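Local coordinates for protein member of s1p family of ribosomal proteins (Pyrococcus furiosus, PDB 5YH1) that probably acts as a manganese-dependent exonuclease of the DHH family, related to RecJ, this chain being the DHH-containing part of a longer archaeal protein, at residues A64-Y69 / E258-E263; A71-E76 / I275-L280. All coordinates share one frame; numbering follows the deposited sequence.

From the N terminus the chain passes through two helices and strand 58-63 of the parallel sheet, then reaches helix 66-86, whose first turn carries the manganese ligand Asp-67. This helix serves both contacts: its first turn in contact 1, the next turns in contact 2. After the rest of that sheet and a run of helices, 258-263 in helix 250-267 returns to 64-69 and closes a loop of 188 intervening residues. Slightly later 275-280 returns to 71-76 across 198. The segments alternate along the chain, so the two loops cross. Ile-260 of contact 1 packs on Ile-276, Ile-279 and Leu-280, so helices 250-267 and 276-279 pack on each other as well as on helix 66-86.

Contact 1. Residues A64-Y69 / E258-E263; sequences ADTDGY and EVIDHE. With MN (manganese (II) ion), chain F.
Thr-66 and Asp-261 meet through a single carboxylate oxygen. The hydroxyl OG1 of Thr-66 donates to OD1 of Asp-261 at 2.9 Å, coming from well above the carboxylate plane (59° out of it), and the backbone N of Thr-66 adds a weak bond to the same OD1. Thr-66 holds OG1 beside its own backbone N (chi1 -71°), which lets both donors converge on one acceptor. A water also donates to Ala-64 O and, weakly, to Asp-261 OD1. Beside these hydrogen bonds Ile-260 backs the Thr-66 hydroxyl with its CB and CG2, CB lying 3.6 Å from OG1. The apolar pair is Ile-260 CG2 with Tyr-69 CB, a loose 4.4 Å. The Tyr-69 hydroxyl is taken up by Trp-267.

One step back, Asp-65 is the N-cap of helix 66-86. Its CG sits between backbone N and carbonyl carbon (chi1 66°), turning OD1 back to accept from Gly-68 N at 3.0 Å, nearly along the C-O axis. OD2 of Asp-65 lies 2.7 Å from the O of a manganese-bound water and probably accepts from it. Asp-67, one residue into the helix, binds the metal through OD2 at 2.1 Å; Asp-137, His-163 and Asp-229 join it, and Thr-198 and Gly-200 hold its other oxygen, OD1.

Asp-261 thus grips the start of the helix that carries a metal ligand, while the capping residue lies against a manganese-bound water: a second shell that probably steadies the manganese site, with the negative Asp-261 facing a helix N terminus whose dipole should stabilise its charge.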
loop_
_atom_site.group_PDB
_atom_site.type_symbol
_atom_site.label_atom_id
_atom_site.label_comp_id
_atom_site.label_asym_id
_atom_site.label_seq_id
_atom_site.Cartn_x
_atom_site.Cartn_y
_atom_site.Cartn_z
ATOM N N ALA A 64 -5.014 -13.474 10.129
ATOM C CA ALA A 64 -3.637 -13.096 10.431
ATOM C C ALA A 64 -3.366 -12.963 11.936
ATOM O O ALA A 64 -2.810 -11.960 12.383
ATOM C CB ALA A 64 -3.281 -11.789 9.722
ATOM N N ASP A 65 -3.760 -13.964 12.719
ATOM C CA ASP A 65 -3.383 -14.011 14.128
ATOM C C ASP A 65 -2.768 -15.363 14.464
ATOM O O ASP A 65 -2.598 -16.213 13.578
ATOM C CB ASP A 65 -4.561 -13.640 15.039
ATOM C CG ASP A 65 -5.695 -14.645 15.003
ATOM O OD1 ASP A 65 -5.648 -15.656 14.266
ATOM O OD2 ASP A 65 -6.682 -14.394 15.710
ATOM N N THR A 66 -2.408 -15.552 15.727
ATOM C CA THR A 66 -1.668 -16.735 16.125
ATOM C C THR A 66 -2.394 -18.017 15.715
ATOM O O THR A 66 -1.793 -18.892 15.097
ATOM C CB THR A 66 -1.348 -16.721 17.638
ATOM O OG1 THR A 66 -0.360 -15.713 17.898
ATOM C CG2 THR A 66 -0.801 -18.070 18.099
ATOM N N ASP A 67 -3.682 -18.102 16.028
ATOM C CA ASP A 67 -4.485 -19.297 15.709
ATOM C C ASP A 67 -4.534 -19.524 14.195
ATOM O O ASP A 67 -4.315 -20.640 13.713
ATOM C CB ASP A 67 -5.891 -19.145 16.298
ATOM C CG ASP A 67 -6.780 -20.366 16.067
ATOM O OD1 ASP A 67 -6.324 -21.503 16.303
ATOM O OD2 ASP A 67 -7.952 -20.173 15.661
ATOM N N GLY A 68 -4.781 -18.451 13.446
ATOM C CA GLY A 68 -4.822 -18.529 11.982
ATOM C C GLY A 68 -3.507 -18.892 11.320
ATOM O O GLY A 68 -3.480 -19.752 10.442
ATOM N N TYR A 69 -2.415 -18.240 11.728
ATOM C CA TYR A 69 -1.093 -18.576 11.198
ATOM C C TYR A 69 -0.768 -20.023 11.529
ATOM O O TYR A 69 -0.307 -20.787 10.676
ATOM C CB TYR A 69 0.010 -17.653 11.762
ATOM C CG TYR A 69 0.238 -16.407 10.930
ATOM C CD1 TYR A 69 1.105 -16.420 9.850
ATOM C CD2 TYR A 69 -0.413 -15.223 11.221
ATOM C CE1 TYR A 69 1.299 -15.286 9.072
ATOM C CE2 TYR A 69 -0.213 -14.078 10.456
ATOM C CZ TYR A 69 0.637 -14.122 9.382
ATOM O OH TYR A 69 0.833 -12.991 8.618
ATOM N N GLU A 258 2.537 -14.202 21.655
ATOM C CA GLU A 258 2.732 -12.747 21.676
ATOM C C GLU A 258 3.718 -12.316 20.601
ATOM O O GLU A 258 3.536 -11.273 19.971
ATOM C CB GLU A 258 3.194 -12.259 23.047
ATOM C CG GLU A 258 2.135 -12.387 24.145
ATOM C CD GLU A 258 1.034 -11.336 24.082
ATOM O OE1 GLU A 258 1.069 -10.426 23.231
ATOM O OE2 GLU A 258 0.113 -11.421 24.909
ATOM N N VAL A 259 4.753 -13.120 20.388
ATOM C CA VAL A 259 5.722 -12.857 19.334
ATOM C C VAL A 259 5.081 -12.917 17.945
ATOM O O VAL A 259 5.318 -12.035 17.117
ATOM C CB VAL A 259 6.934 -13.801 19.415
ATOM C CG1 VAL A 259 7.783 -13.713 18.159
ATOM C CG2 VAL A 259 7.786 -13.465 20.636
ATOM N N ILE A 260 4.267 -13.936 17.692
ATOM C CA ILE A 260 3.607 -14.070 16.384
ATOM C C ILE A 260 2.718 -12.863 16.077
ATOM O O ILE A 260 2.809 -12.286 14.985
ATOM C CB ILE A 260 2.787 -15.364 16.278
ATOM C CG1 ILE A 260 3.729 -16.574 16.237
ATOM C CG2 ILE A 260 1.919 -15.343 15.025
ATOM C CD1 ILE A 260 3.047 -17.898 16.508
ATOM N N ASP A 261 1.878 -12.481 17.035
ATOM C CA ASP A 261 0.944 -11.367 16.844
ATOM C C ASP A 261 1.682 -10.030 16.651
ATOM O O ASP A 261 1.194 -9.148 15.943
ATOM C CB ASP A 261 -0.045 -11.260 18.012
ATOM C CG ASP A 261 -1.011 -12.451 18.094
ATOM O OD1 ASP A 261 -1.269 -13.130 17.077
ATOM O OD2 ASP A 261 -1.529 -12.708 19.192
ATOM N N HIS A 262 2.849 -9.892 17.282
ATOM C CA HIS A 262 3.670 -8.693 17.145
ATOM C C HIS A 262 4.324 -8.660 15.762
ATOM O O HIS A 262 4.117 -7.727 15.001
ATOM C CB HIS A 262 4.726 -8.644 18.257
ATOM C CG HIS A 262 5.673 -7.493 18.152
ATOM N ND1 HIS A 262 6.837 -7.551 17.415
ATOM C CD2 HIS A 262 5.645 -6.263 18.716
ATOM C CE1 HIS A 262 7.479 -6.402 17.524
ATOM N NE2 HIS A 262 6.775 -5.604 18.305
ATOM N N GLU A 263 5.082 -9.699 15.429
ATOM C CA GLU A 263 5.723 -9.763 14.121
ATOM C C GLU A 263 4.716 -9.651 12.962
ATOM O O GLU A 263 4.978 -8.952 11.977
ATOM C CB GLU A 263 6.586 -11.028 13.970
ATOM C CG GLU A 263 7.724 -11.151 14.977
ATOM C CD GLU A 263 8.654 -9.943 15.006
ATOM O OE1 GLU A 263 8.441 -9.037 15.844
ATOM O OE2 GLU A 263 9.609 -9.902 14.201
HETATM MN MN MN F . -9.233 -18.500 15.831
HETATM O O HOH W 1 -2.698 -10.972 15.440
HETATM O O HOH W 2 -7.903 -16.815 15.531
HETATM O O HOH W 3 -10.552 -16.835 16.496
#

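Contact 2. Residues A71-E76 / I275-L280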
loop_
_atom_site.group_PDB
_atom_site.type_symbol
_atom_site.label_atom_id
_atom_site.label_comp_id
_atom_site.label_asym_id
_atom_site.label_seq_id
_atom_site.Cartn_x
_atom_site.Cartn_y
_atom_site.Cartn_z
ATOM N N ALA A 71 -2.739 -22.521 12.123
ATOM C CA ALA A 71 -3.591 -23.382 11.303
ATOM C C ALA A 71 -3.090 -23.446 9.870
ATOM O O ALA A 71 -2.943 -24.526 9.297
ATOM C CB ALA A 71 -5.023 -22.879 11.335
ATOM N N GLY A 72 -2.798 -22.287 9.294
ATOM C CA GLY A 72 -2.297 -22.239 7.930
ATOM C C GLY A 72 -0.989 -22.973 7.762
ATOM O O GLY A 72 -0.800 -23.714 6.781
ATOM N N VAL A 73 -0.079 -22.784 8.717
ATOM C CA VAL A 73 1.244 -23.406 8.620
ATOM C C VAL A 73 1.154 -24.916 8.859
ATOM O O VAL A 73 1.868 -25.684 8.221
ATOM C CB VAL A 73 2.277 -22.732 9.563
ATOM C CG1 VAL A 73 3.601 -23.482 9.549
ATOM C CG2 VAL A 73 2.492 -21.295 9.136
ATOM N N ALA A 74 0.270 -25.338 9.754
ATOM C CA ALA A 74 -0.006 -26.775 9.927
ATOM C C ALA A 74 -0.362 -27.426 8.586
ATOM O O ALA A 74 0.227 -28.435 8.194
ATOM C CB ALA A 74 -1.130 -26.990 10.932
ATOM N N LEU A 75 -1.311 -26.825 7.872
ATOM C CA LEU A 75 -1.761 -27.374 6.589
ATOM C C LEU A 75 -0.665 -27.334 5.527
ATOM O O LEU A 75 -0.460 -28.310 4.801
ATOM C CB LEU A 75 -3.023 -26.649 6.116
ATOM C CG LEU A 75 -4.209 -26.932 7.039
ATOM C CD1 LEU A 75 -5.304 -25.890 6.881
ATOM C CD2 LEU A 75 -4.755 -28.335 6.812
ATOM N N GLU A 76 0.060 -26.221 5.458
ATOM C CA GLU A 76 1.180 -26.080 4.521
ATOM C C GLU A 76 2.246 -27.157 4.747
ATOM O O GLU A 76 2.806 -27.719 3.788
ATOM C CB GLU A 76 1.794 -24.661 4.624
ATOM C CG GLU A 76 3.086 -24.465 3.843
ATOM C CD GLU A 76 3.576 -23.014 3.783
ATOM O OE1 GLU A 76 4.740 -22.812 3.401
ATOM O OE2 GLU A 76 2.825 -22.068 4.085
ATOM N N ILE A 275 10.251 -17.275 8.617
ATOM C CA ILE A 275 10.257 -16.783 9.994
ATOM C C ILE A 275 9.228 -17.528 10.850
ATOM O O ILE A 275 9.565 -18.042 11.914
ATOM C CB ILE A 275 9.973 -15.269 10.060
ATOM C CG1 ILE A 275 10.855 -14.520 9.048
ATOM C CG2 ILE A 275 10.220 -14.739 11.468
ATOM C CD1 ILE A 275 10.622 -13.024 8.995
ATOM N N ILE A 276 7.980 -17.564 10.397
ATOM C CA ILE A 276 6.891 -18.155 11.182
ATOM C C ILE A 276 7.169 -19.626 11.570
ATOM O O ILE A 276 6.881 -20.031 12.691
ATOM C CB ILE A 276 5.523 -17.994 10.460
ATOM C CG1 ILE A 276 4.356 -18.409 11.359
ATOM C CG2 ILE A 276 5.471 -18.789 9.165
ATOM C CD1 ILE A 276 4.145 -17.516 12.554
ATOM N N GLU A 277 7.748 -20.403 10.654
ATOM C CA GLU A 277 8.065 -21.810 10.916
ATOM C C GLU A 277 9.059 -21.969 12.068
ATOM O O GLU A 277 8.997 -22.955 12.816
ATOM C CB GLU A 277 8.656 -22.504 9.683
ATOM C CG GLU A 277 7.763 -22.517 8.453
ATOM C CD GLU A 277 7.959 -21.308 7.548
ATOM O OE1 GLU A 277 8.643 -20.342 7.944
ATOM O OE2 GLU A 277 7.407 -21.320 6.433
ATOM N N GLU A 278 9.983 -21.015 12.183
ATOM C CA GLU A 278 10.994 -21.034 13.231
ATOM C C GLU A 278 10.369 -20.696 14.567
ATOM O O GLU A 278 10.657 -21.339 15.580
ATOM C CB GLU A 278 12.114 -20.034 12.932
ATOM C CG GLU A 278 12.818 -20.231 11.594
ATOM C CD GLU A 278 13.558 -21.546 11.493
ATOM O OE1 GLU A 278 13.680 -22.270 12.501
ATOM O OE2 GLU A 278 14.033 -21.862 10.390
ATOM N N ILE A 279 9.500 -19.696 14.568
ATOM C CA ILE A 279 8.805 -19.296 15.781
ATOM C C ILE A 279 7.892 -20.427 16.282
ATOM O O ILE A 279 7.793 -20.656 17.488
ATOM C CB ILE A 279 8.009 -18.004 15.549
ATOM C CG1 ILE A 279 8.973 -16.845 15.254
ATOM C CG2 ILE A 279 7.143 -17.664 16.759
ATOM C CD1 ILE A 279 8.295 -15.634 14.643
ATOM N N LEU A 280 7.257 -21.142 15.352
ATOM C CA LEU A 280 6.334 -22.228 15.693
ATOM C C LEU A 280 7.021 -23.554 16.045
ATOM O O LEU A 280 6.338 -24.527 16.399
ATOM C CB LEU A 280 5.369 -22.478 14.533
ATOM C CG LEU A 280 4.295 -21.426 14.316
ATOM C CD1 LEU A 280 3.544 -21.762 13.043
ATOM C CD2 LEU A 280 3.348 -21.320 15.506
HETATM O O HOH W 4 5.346 -20.684 5.103
#
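Val-73 and Glu-277 mark the closest backbone approach, their CA atoms 7.4 Å apart, a spacing that leaves side chains to make the contact. Residues 71-76 are regular helix, while 275-280 hold the short helix 276-279, stitched by Ile-279 N to Ile-275 O and Leu-280 N to Ile-276 O.

From the long helix Val-73 points toward the short one and touches both Ile-276 and Leu-280. The Val-73 and Ile-276 side chains run past each other in opposite directions, Val-73 CG2 to Ile-276 CG2 3.9 Å. Leu-280 comes at Val-73 tip to tip, its CD1 resting 3.8 Å from CB of Val-73 and almost as near to CG1. The other branch of Leu-280 faces away from the valine. Ile-276 and Leu-280 also lean on Ile-260 of helix 250-267, and Arg-99 and Ile-282 close in on Val-73.

The polar margin lies one turn further along. Glu-76 is fully extended (chi1 172°, chi2 172°), which carries its carboxylate out to that of Glu-277; OE1 of Glu-76 and OE2 of Glu-277 stand 4.3 Å apart. A water lies between them, its O 2.8 Å from Glu-76 OE1, to which it donates; its 2.5 Å contact with Glu-277 OE2 is unusually short and doubtful in detail. The two negative charges are probably tolerable because Arg-99 and Arg-273 form salt bridges with Glu-76, while Glu-277 OE1 accepts from Gly-274 N.

Here the helix following the first strand of the DHH domain's parallel sheet packs, through Val-73, Ile-276 and Leu-280, on the short helix between helices 250-267 and 286-311, with the nearest side-chain atom of Leu-280 about 13 Å from the manganese.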